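Long-range contacts in possible flavin reductase (Haemophilus somnus 129PT, PDB 2R0X), which probably binds FMN and reduces flavin at the expense of NADPH, as a member of the flavin reductase family with a split-barrel-like fold: residues T28-S36 against F84-F94; L73-N82 against K145-Y155. All coordinates share one frame; numbering follows the deposited sequence. Where two conformers were deposited one is given.

Contact 1 (T28-S36 against F84-F94). With ACT (acetate ion), chain F; SO4 (sulfate ion), chain H; SO4 (sulfate ion), chain I.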
loop_
_atom_site.group_PDB
_atom_site.type_symbol
_atom_site.label_atom_id
_atom_site.label_comp_id
_atom_site.label_asym_id
_atom_site.label_seq_id
_atom_site.Cartn_x
_atom_site.Cartn_y
_atom_site.Cartn_z
ATOM N N THR A 28 25.237 -2.037 -14.912
ATOM C CA THR A 28 25.621 -2.713 -13.685
ATOM C C THR A 28 24.883 -4.068 -13.648
ATOM O O THR A 28 25.227 -4.950 -12.862
ATOM C CB THR A 28 25.252 -1.911 -12.423
ATOM N N GLY A 29 23.859 -4.215 -14.490
ATOM C CA GLY A 29 23.137 -5.480 -14.678
ATOM C C GLY A 29 21.774 -5.341 -14.030
ATOM O O GLY A 29 21.237 -4.200 -13.967
ATOM N N GLN A 30 21.210 -6.462 -13.541
ATOM C CA GLN A 30 19.887 -6.445 -12.874
ATOM C C GLN A 30 19.957 -6.027 -11.392
ATOM O O GLN A 30 20.925 -6.317 -10.696
ATOM C CB GLN A 30 19.205 -7.816 -12.959
ATOM C CG GLN A 30 19.130 -8.461 -14.366
ATOM C CD GLN A 30 18.858 -10.020 -14.364
ATOM O OE1 GLN A 30 17.895 -10.518 -14.997
ATOM N NE2 GLN A 30 19.729 -10.777 -13.689
ATOM N N HIS A 31 18.912 -5.342 -10.932
ATOM C CA HIS A 31 18.851 -4.846 -9.549
ATOM C C HIS A 31 17.435 -5.050 -9.066
ATOM O O HIS A 31 16.493 -4.854 -9.815
ATOM C CB HIS A 31 19.216 -3.363 -9.465
ATOM C CG HIS A 31 20.543 -3.086 -10.061
ATOM N ND1 HIS A 31 21.720 -3.273 -9.382
ATOM C CD2 HIS A 31 20.885 -2.722 -11.313
ATOM C CE1 HIS A 31 22.738 -2.984 -10.174
ATOM N NE2 HIS A 31 22.255 -2.639 -11.354
ATOM N N GLY A 32 17.278 -5.406 -7.818
ATOM C CA GLY A 32 15.916 -5.461 -7.287
ATOM C C GLY A 32 15.906 -5.517 -5.788
ATOM O O GLY A 32 16.938 -5.688 -5.153
ATOM N N PHE A 33 14.715 -5.411 -5.218
ATOM C CA PHE A 33 14.514 -5.448 -3.782
ATOM C C PHE A 33 13.088 -5.879 -3.467
ATOM O O PHE A 33 12.169 -5.606 -4.199
ATOM C CB PHE A 33 14.844 -4.096 -3.109
ATOM C CG PHE A 33 13.916 -2.964 -3.480
ATOM C CD1 PHE A 33 14.108 -2.244 -4.641
ATOM C CD2 PHE A 33 12.853 -2.572 -2.663
ATOM C CE1 PHE A 33 13.292 -1.202 -4.999
ATOM C CE2 PHE A 33 12.016 -1.486 -3.055
ATOM C CZ PHE A 33 12.254 -0.831 -4.220
ATOM N N THR A 34 12.941 -6.520 -2.312
ATOM C CA THR A 34 11.616 -6.888 -1.793
ATOM C C THR A 34 10.932 -5.657 -1.211
ATOM O O THR A 34 11.552 -4.914 -0.440
ATOM C CB THR A 34 11.736 -7.999 -0.762
ATOM O OG1 THR A 34 12.375 -9.100 -1.388
ATOM C CG2 THR A 34 10.376 -8.444 -0.233
ATOM N N ALA A 35 9.655 -5.482 -1.533
ATOM C CA ALA A 35 8.863 -4.355 -1.015
ATOM C C ALA A 35 7.474 -4.793 -0.633
ATOM O O ALA A 35 6.856 -5.617 -1.294
ATOM C CB ALA A 35 8.745 -3.274 -2.085
ATOM N N SER A 36 6.967 -4.165 0.415
ATOM C CA SER A 36 5.553 -4.243 0.749
ATOM C C SER A 36 4.814 -2.911 0.525
ATOM O O SER A 36 3.574 -2.894 0.380
ATOM C CB SER A 36 5.367 -4.667 2.201
ATOM O OG SER A 36 6.186 -3.888 3.063
ATOM N N PHE A 84 15.550 -11.464 -1.776
ATOM C CA PHE A 84 15.572 -10.087 -2.249
ATOM C C PHE A 84 15.437 -9.012 -1.155
ATOM O O PHE A 84 15.498 -7.833 -1.426
ATOM C CB PHE A 84 14.547 -9.894 -3.369
ATOM C CG PHE A 84 15.081 -10.249 -4.733
ATOM C CD1 PHE A 84 15.019 -11.538 -5.217
ATOM C CD2 PHE A 84 15.594 -9.230 -5.541
ATOM C CE1 PHE A 84 15.545 -11.815 -6.486
ATOM C CE2 PHE A 84 16.075 -9.536 -6.786
ATOM C CZ PHE A 84 16.022 -10.843 -7.259
ATOM N N ALA A 85 15.345 -9.459 0.090
ATOM C CA ALA A 85 15.402 -8.586 1.273
ATOM C C ALA A 85 16.714 -8.668 2.008
ATOM O O ALA A 85 16.843 -8.057 3.068
ATOM C CB ALA A 85 14.261 -8.978 2.236
ATOM N N SER A 86 17.660 -9.451 1.527
ATOM C CA SER A 86 18.874 -9.772 2.270
ATOM C C SER A 86 20.148 -9.362 1.510
ATOM O O SER A 86 20.162 -9.329 0.299
ATOM C CB SER A 86 18.899 -11.284 2.526
ATOM O OG SER A 86 17.764 -11.759 3.236
ATOM N N PRO A 87 21.237 -9.044 2.219
ATOM C CA PRO A 87 22.477 -8.534 1.623
ATOM C C PRO A 87 23.237 -9.638 0.879
ATOM O O PRO A 87 24.271 -10.169 1.330
ATOM C CB PRO A 87 23.259 -7.983 2.806
ATOM C CG PRO A 87 22.839 -8.841 3.897
ATOM C CD PRO A 87 21.369 -9.116 3.674
ATOM N N LEU A 88 22.681 -9.978 -0.265
ATOM C CA LEU A 88 23.295 -10.824 -1.261
ATOM C C LEU A 88 23.636 -10.005 -2.464
ATOM O O LEU A 88 22.967 -9.005 -2.726
ATOM C CB LEU A 88 22.294 -11.880 -1.738
ATOM C CG LEU A 88 22.019 -12.964 -0.734
ATOM C CD1 LEU A 88 20.814 -13.828 -1.109
ATOM C CD2 LEU A 88 23.266 -13.859 -0.568
ATOM N N SER A 89 24.620 -10.433 -3.235
ATOM C CA SER A 89 24.859 -9.788 -4.529
ATOM C C SER A 89 23.631 -9.919 -5.451
ATOM O O SER A 89 22.839 -10.873 -5.330
ATOM C CB SER A 89 26.065 -10.423 -5.213
ATOM O OG SER A 89 25.727 -11.721 -5.664
ATOM N N GLN A 90 23.474 -8.982 -6.383
ATOM C CA GLN A 90 22.371 -9.114 -7.319
ATOM C C GLN A 90 22.522 -10.387 -8.148
ATOM O O GLN A 90 21.532 -11.056 -8.438
ATOM C CB GLN A 90 22.258 -7.917 -8.250
ATOM C CG GLN A 90 22.065 -6.547 -7.590
ATOM C CD GLN A 90 20.994 -6.533 -6.551
ATOM O OE1 GLN A 90 19.806 -6.798 -6.815
ATOM N NE2 GLN A 90 21.413 -6.242 -5.317
ATOM N N GLU A 91 23.742 -10.791 -8.482
ATOM C CA GLU A 91 23.907 -12.007 -9.235
ATOM C C GLU A 91 23.361 -13.216 -8.508
ATOM O O GLU A 91 22.665 -14.051 -9.091
ATOM C CB GLU A 91 25.374 -12.193 -9.585
ATOM C CG GLU A 91 25.605 -13.295 -10.578
ATOM N N GLU A 92 23.662 -13.323 -7.231
ATOM C CA GLU A 92 23.138 -14.413 -6.428
ATOM C C GLU A 92 21.617 -14.314 -6.343
ATOM O O GLU A 92 20.923 -15.289 -6.565
ATOM C CB GLU A 92 23.760 -14.488 -5.042
ATOM C CG GLU A 92 23.035 -15.507 -4.095
ATOM C CD GLU A 92 22.925 -16.973 -4.611
ATOM O OE1 GLU A 92 23.871 -17.381 -5.308
ATOM O OE2 GLU A 92 21.902 -17.707 -4.298
ATOM N N ARG A 93 21.090 -13.122 -6.054
ATOM C CA ARG A 93 19.642 -12.968 -5.941
ATOM C C ARG A 93 18.946 -13.467 -7.224
ATOM O O ARG A 93 18.030 -14.275 -7.179
ATOM C CB ARG A 93 19.244 -11.530 -5.667
ATOM C CG ARG A 93 19.569 -10.998 -4.303
ATOM C CD ARG A 93 19.128 -9.532 -4.199
ATOM N NE ARG A 93 19.128 -9.026 -2.843
ATOM C CZ ARG A 93 18.858 -7.762 -2.557
ATOM N NH1 ARG A 93 18.658 -6.891 -3.511
ATOM N NH2 ARG A 93 18.827 -7.370 -1.312
ATOM N N PHE A 94 19.342 -12.922 -8.363
ATOM C CA PHE A 94 18.617 -13.188 -9.616
ATOM C C PHE A 94 18.749 -14.653 -10.017
ATOM O O PHE A 94 17.845 -15.212 -10.670
ATOM C CB PHE A 94 19.026 -12.223 -10.750
ATOM C CG PHE A 94 18.344 -10.867 -10.629
ATOM C CD1 PHE A 94 18.837 -9.878 -9.789
ATOM C CD2 PHE A 94 17.144 -10.659 -11.230
ATOM C CE1 PHE A 94 18.163 -8.696 -9.613
ATOM C CE2 PHE A 94 16.460 -9.501 -11.063
ATOM C CZ PHE A 94 17.005 -8.501 -10.286
HETATM C C ACT F . 23.258 0.628 -13.285
HETATM O O ACT F . 24.077 0.914 -12.430
HETATM O OXT ACT F . 23.012 -0.577 -13.325
HETATM C CH3 ACT F . 22.776 1.613 -14.312
HETATM S S SO4 H . 19.208 -3.626 -1.748
HETATM O O1 SO4 H . 20.071 -3.723 -2.923
HETATM O O2 SO4 H . 18.886 -2.283 -1.467
HETATM O O3 SO4 H . 19.991 -4.290 -0.730
HETATM O O4 SO4 H . 18.010 -4.444 -1.961
HETATM S S SO4 I . 25.055 -3.287 -6.454
HETATM O O1 SO4 I . 25.249 -3.425 -7.906
HETATM O O2 SO4 I . 24.610 -1.919 -6.158
HETATM O O3 SO4 I . 26.339 -3.551 -5.777
HETATM O O4 SO4 I . 24.093 -4.302 -6.025
#

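Contact 2 (L73-N82 against K145-Y155). With ACT (acetate ion), chain D.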
loop_
_atom_site.group_PDB
_atom_site.type_symbol
_atom_site.label_atom_id
_atom_site.label_comp_id
_atom_site.label_asym_id
_atom_site.label_seq_id
_atom_site.Cartn_x
_atom_site.Cartn_y
_atom_site.Cartn_z
ATOM N N LEU A 73 4.234 -11.356 -5.684
ATOM C CA LEU A 73 4.627 -12.735 -5.450
ATOM C C LEU A 73 3.449 -13.658 -5.151
ATOM O O LEU A 73 2.484 -13.281 -4.483
ATOM C CB LEU A 73 5.636 -12.809 -4.310
ATOM C CG LEU A 73 6.950 -12.051 -4.495
ATOM C CD1 LEU A 73 7.882 -12.354 -3.370
ATOM C CD2 LEU A 73 7.602 -12.310 -5.848
ATOM N N THR A 74 3.596 -14.892 -5.625
ATOM C CA THR A 74 2.684 -15.967 -5.256
ATOM C C THR A 74 3.066 -16.511 -3.881
ATOM O O THR A 74 4.161 -16.307 -3.359
ATOM C CB THR A 74 2.703 -17.153 -6.234
ATOM O OG1 THR A 74 3.910 -17.863 -6.028
ATOM C CG2 THR A 74 2.555 -16.722 -7.713
ATOM N N ALA A 75 2.162 -17.309 -3.326
ATOM C CA ALA A 75 2.343 -17.957 -2.015
ATOM C C ALA A 75 3.531 -18.873 -2.014
ATOM O O ALA A 75 4.032 -19.188 -0.935
ATOM C CB ALA A 75 1.070 -18.711 -1.607
ATOM N N GLU A 76 3.974 -19.324 -3.198
ATOM C CA GLU A 76 5.097 -20.229 -3.336
ATOM C C GLU A 76 6.435 -19.535 -3.368
ATOM O O GLU A 76 7.472 -20.210 -3.402
ATOM C CB GLU A 76 4.934 -21.066 -4.610
ATOM C CG GLU A 76 3.776 -22.050 -4.562
ATOM C CD GLU A 76 2.404 -21.407 -4.655
ATOM O OE1 GLU A 76 2.159 -20.511 -5.479
ATOM O OE2 GLU A 76 1.514 -21.795 -3.860
ATOM N N GLN A 77 6.472 -18.199 -3.349
ATOM C CA GLN A 77 7.709 -17.447 -3.554
ATOM C C GLN A 77 8.259 -16.760 -2.306
ATOM O O GLN A 77 8.946 -15.750 -2.379
ATOM C CB GLN A 77 7.492 -16.436 -4.697
ATOM C CG GLN A 77 7.355 -17.141 -6.026
ATOM C CD GLN A 77 6.988 -16.227 -7.176
ATOM O OE1 GLN A 77 6.074 -15.402 -7.102
ATOM N NE2 GLN A 77 7.651 -16.423 -8.336
ATOM N N SER A 78 7.978 -17.309 -1.122
ATOM C CA SER A 78 8.489 -16.700 0.090
ATOM C C SER A 78 10.011 -16.760 0.243
ATOM O O SER A 78 10.594 -15.840 0.806
ATOM C CB SER A 78 7.817 -17.279 1.330
ATOM O OG SER A 78 8.098 -18.638 1.538
ATOM N N SER A 79 10.690 -17.818 -0.230
ATOM C CA SER A 79 12.158 -17.822 -0.186
ATOM C C SER A 79 12.683 -16.687 -1.043
ATOM O O SER A 79 13.570 -15.962 -0.626
ATOM C CB SER A 79 12.752 -19.183 -0.593
ATOM O OG SER A 79 14.168 -19.155 -0.675
ATOM N N LEU A 80 12.098 -16.499 -2.222
ATOM C CA LEU A 80 12.560 -15.437 -3.102
ATOM C C LEU A 80 12.395 -14.071 -2.427
ATOM O O LEU A 80 13.256 -13.183 -2.543
ATOM C CB LEU A 80 11.858 -15.522 -4.450
ATOM C CG LEU A 80 12.533 -14.780 -5.572
ATOM C CD1 LEU A 80 13.890 -15.401 -5.921
ATOM C CD2 LEU A 80 11.577 -14.825 -6.761
ATOM N N SER A 81 11.269 -13.874 -1.746
ATOM C CA SER A 81 11.049 -12.677 -0.963
ATOM C C SER A 81 12.200 -12.443 0.017
ATOM O O SER A 81 12.788 -11.345 0.101
ATOM C CB SER A 81 9.742 -12.811 -0.189
ATOM O OG SER A 81 9.557 -11.718 0.674
ATOM N N ASN A 82 12.555 -13.466 0.789
ATOM C CA ASN A 82 13.657 -13.330 1.724
ATOM C C ASN A 82 14.965 -13.031 1.017
ATOM O O ASN A 82 15.745 -12.194 1.485
ATOM C CB ASN A 82 13.787 -14.613 2.573
ATOM C CG ASN A 82 12.662 -14.777 3.576
ATOM O OD1 ASN A 82 11.868 -13.860 3.804
ATOM N ND2 ASN A 82 12.614 -15.948 4.215
ATOM N N LYS A 145 -3.924 -18.482 -9.070
ATOM C CA LYS A 145 -2.814 -18.624 -8.146
ATOM C C LYS A 145 -3.134 -17.960 -6.833
ATOM O O LYS A 145 -4.048 -17.132 -6.755
ATOM C CB LYS A 145 -1.519 -18.101 -8.732
ATOM C CG LYS A 145 -1.195 -18.890 -9.958
ATOM C CD LYS A 145 0.210 -18.797 -10.377
ATOM C CE LYS A 145 0.433 -19.633 -11.671
ATOM N NZ LYS A 145 1.845 -19.673 -12.018
ATOM N N ASN A 146 -2.416 -18.353 -5.796
ATOM C CA ASN A 146 -2.599 -17.772 -4.471
ATOM C C ASN A 146 -1.500 -16.746 -4.213
ATOM O O ASN A 146 -0.375 -16.904 -4.651
ATOM C CB ASN A 146 -2.549 -18.848 -3.417
ATOM C CG ASN A 146 -3.610 -19.907 -3.617
ATOM O OD1 ASN A 146 -3.316 -21.094 -3.660
ATOM N ND2 ASN A 146 -4.805 -19.480 -3.828
ATOM N N ALA A 147 -1.877 -15.683 -3.491
ATOM C CA ALA A 147 -0.970 -14.554 -3.203
ATOM C C ALA A 147 -0.175 -14.790 -1.948
ATOM O O ALA A 147 -0.696 -15.351 -0.961
ATOM C CB ALA A 147 -1.781 -13.270 -3.004
ATOM N N LEU A 148 1.047 -14.305 -1.949
ATOM C CA LEU A 148 1.837 -14.224 -0.728
ATOM C C LEU A 148 1.441 -12.960 0.038
ATOM O O LEU A 148 1.458 -11.863 -0.492
ATOM C CB LEU A 148 3.322 -14.125 -1.065
ATOM C CG LEU A 148 4.278 -14.279 0.094
ATOM C CD1 LEU A 148 4.152 -15.641 0.802
ATOM C CD2 LEU A 148 5.717 -14.048 -0.358
ATOM N N VAL A 149 1.205 -13.132 1.328
ATOM C CA VAL A 149 0.874 -12.033 2.234
ATOM C C VAL A 149 1.762 -12.119 3.452
ATOM O O VAL A 149 2.007 -13.225 3.944
ATOM C CB VAL A 149 -0.635 -11.995 2.563
ATOM C CG1 VAL A 149 -0.982 -11.074 3.747
ATOM C CG2 VAL A 149 -1.451 -11.597 1.318
ATOM N N TYR A 150 2.208 -10.958 3.922
ATOM C CA TYR A 150 3.086 -10.847 5.101
ATOM C C TYR A 150 2.278 -10.156 6.228
ATOM O O TYR A 150 1.677 -9.109 6.005
ATOM C CB TYR A 150 4.304 -10.025 4.729
ATOM C CG TYR A 150 5.413 -9.929 5.739
ATOM C CD1 TYR A 150 6.059 -11.053 6.208
ATOM C CD2 TYR A 150 5.814 -8.678 6.224
ATOM C CE1 TYR A 150 7.096 -10.941 7.137
ATOM C CE2 TYR A 150 6.845 -8.560 7.120
ATOM C CZ TYR A 150 7.497 -9.672 7.572
ATOM O OH TYR A 150 8.538 -9.491 8.486
ATOM N N ARG A 151 2.222 -10.798 7.385
ATOM C CA ARG A 151 1.515 -10.249 8.535
ATOM C C ARG A 151 2.071 -10.944 9.784
ATOM O O ARG A 151 2.347 -12.130 9.783
ATOM C CB ARG A 151 -0.007 -10.463 8.450
ATOM C CG ARG A 151 -0.718 -9.628 9.502
ATOM C CD ARG A 151 -2.128 -10.026 9.720
ATOM N NE ARG A 151 -2.574 -9.369 10.948
ATOM C CZ ARG A 151 -3.287 -9.932 11.917
ATOM N NH1 ARG A 151 -3.777 -11.153 11.764
ATOM N NH2 ARG A 151 -3.531 -9.249 13.031
ATOM N N ASN A 152 2.176 -10.184 10.864
ATOM C CA ASN A 152 2.704 -10.699 12.134
ATOM C C ASN A 152 4.080 -11.324 11.961
ATOM O O ASN A 152 4.452 -12.275 12.627
ATOM C CB ASN A 152 1.717 -11.640 12.811
ATOM C CG ASN A 152 0.397 -10.994 13.110
ATOM O OD1 ASN A 152 -0.611 -11.497 12.675
ATOM N ND2 ASN A 152 0.398 -9.891 13.815
ATOM N N ARG A 153 4.814 -10.764 11.002
ATOM C CA ARG A 153 6.192 -11.125 10.716
ATOM C C ARG A 153 6.353 -12.539 10.170
ATOM O O ARG A 153 7.477 -13.075 10.183
ATOM C CB ARG A 153 7.130 -10.819 11.902
ATOM C CG ARG A 153 7.130 -9.362 12.284
ATOM C CD ARG A 153 8.104 -9.111 13.405
ATOM N NE ARG A 153 8.236 -7.690 13.698
ATOM C CZ ARG A 153 7.574 -7.025 14.644
ATOM N NH1 ARG A 153 6.674 -7.620 15.385
ATOM N NH2 ARG A 153 7.800 -5.725 14.826
ATOM N N VAL A 154 5.264 -13.123 9.645
ATOM C CA VAL A 154 5.309 -14.437 9.003
ATOM C C VAL A 154 4.474 -14.365 7.710
ATOM O O VAL A 154 3.760 -13.379 7.441
ATOM C CB VAL A 154 4.822 -15.588 9.910
ATOM C CG1 VAL A 154 5.651 -15.681 11.202
ATOM C CG2 VAL A 154 3.352 -15.416 10.191
ATOM N N TYR A 155 4.628 -15.396 6.878
ATOM C CA TYR A 155 3.953 -15.467 5.608
ATOM C C TYR A 155 2.648 -16.234 5.661
ATOM O O TYR A 155 2.429 -17.095 6.522
ATOM C CB TYR A 155 4.914 -16.064 4.586
ATOM C CG TYR A 155 6.098 -15.216 4.263
ATOM C CD1 TYR A 155 5.962 -14.016 3.576
ATOM C CD2 TYR A 155 7.375 -15.640 4.545
ATOM C CE1 TYR A 155 7.056 -13.247 3.234
ATOM C CE2 TYR A 155 8.472 -14.884 4.171
ATOM C CZ TYR A 155 8.316 -13.699 3.511
ATOM O OH TYR A 155 9.436 -12.954 3.158
HETATM C C ACT D . 10.663 -4.871 12.760
HETATM O O ACT D . 9.531 -4.869 12.239
HETATM O OXT ACT D . 11.617 -4.948 11.966
HETATM C CH3 ACT D . 10.872 -4.781 14.243
HETATM O O HOH W 1 1.314 -10.978 -3.071
HETATM O O HOH W 2 -0.429 -20.309 -6.182
HETATM O O HOH W 3 -0.954 -21.975 -3.198
#

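Contact 1 (T28-S36 against F84-F94)
Q90 bends at CG (chi2 -48°) and turns its amide back over strand 30-35, while Q30 runs extended from CG (chi2 161°) along the ring of F94. The two side chains join a strand of the split-barrel-like fold to the short helix 90-94 and the loop before it. OE1 of Q90 accepts from G32 N at 3.1 Å, the donor lying above the carbonyl plane. Q30 CB sits over the centre of the F94 ring, 3.5 Å from the centroid, a CH-pi contact. The Q30 amide stacks on the same ring, with the planes 28° apart. F84 CZ covers the opposite face of F94, so that ring is packed between two side chains. G32 meets the edges of both phenyl rings. Further along the strand, T34 N donates to F84 O at 3.0 Å. R93 is held by S86 O, which takes NH2 at 2.9 Å. One sulfate is bound by R93, R57 NE and A58 N. It probably comes from the crystallisation liquor, but is consistent with an anion pocket. Its O4 accepts from both R93 NH1, at 3.0 Å, and R93 NH2.

Contact 2 (L73-N82 against K145-Y155)
Y155 reaches helix 78-82 with its hydroxyl. OH accepts from S81 OG at 2.8 Å and donates to N82 OD1 at 2.7 Å. The two bonds fix the end of the ring. N82 OD1 lies at the ring edge, and the hydroxyl approaches from above its carbonyl plane. S78 CB packs over one face of the same ring, 3.9 Å from the centroid, as a CH-pi contact. S81 can meet the hydroxyl because its OG stands opposite the backbone N (chi1 175°).

Next to the tyrosine, L148 fills the angle between the turn and the helix. Its CD2 lies 4.1 Å from L73 CD1, the two leucines side by side and pointing the same way. CD1 and CD2 also touch S78.

The backbones hold this packing in place. L148 N donates to L73 O at 3.1 Å, nearly straight at 173°, and A75 N donates to N146 O at 2.9 Å. Together they make a single bridge of T74 with A147. One water joins L73 O to L148 O. Two more link the E76 carboxylate to N146.

Behind the bridge, Q77 OE1 accepts from T74 N in the carbonyl plane, on a lone pair. T74 OG1 takes E76 N in an ST turn. K145 NZ turns to D111 in a salt bridge, while its backbone O accepts from R151 of the second subunit. The whole is a type I turn, T74 to Q77, leading into a helix and pinned to the C-terminal beta hairpin, whose tip is a type I' turn from R151 to V154.

How the contacts relate
Both contacts are partly buried, but contact 2 is somewhat nearer the surface, with exposed E76, N82 and N146 taking part. Helices 78-84 and 90-94 follow each other in the chain, and each contact ties one of them to strands of the same eight-stranded antiparallel sheet. The contacts meet where T34 OG1 of contact 1 lies 2.7 Å from S81 O of contact 2, a probable hydrogen bond. Contact 1 relies on phenyl rings, with one amide stacked on F94 and another bonded to the strand, and its arginine faces a bound sulfate. Contact 2 relies on backbone pairing, a tyrosine hydroxyl and bridging waters. The second subunit touches contact 2, but no other chain of the assembly touches contact 1.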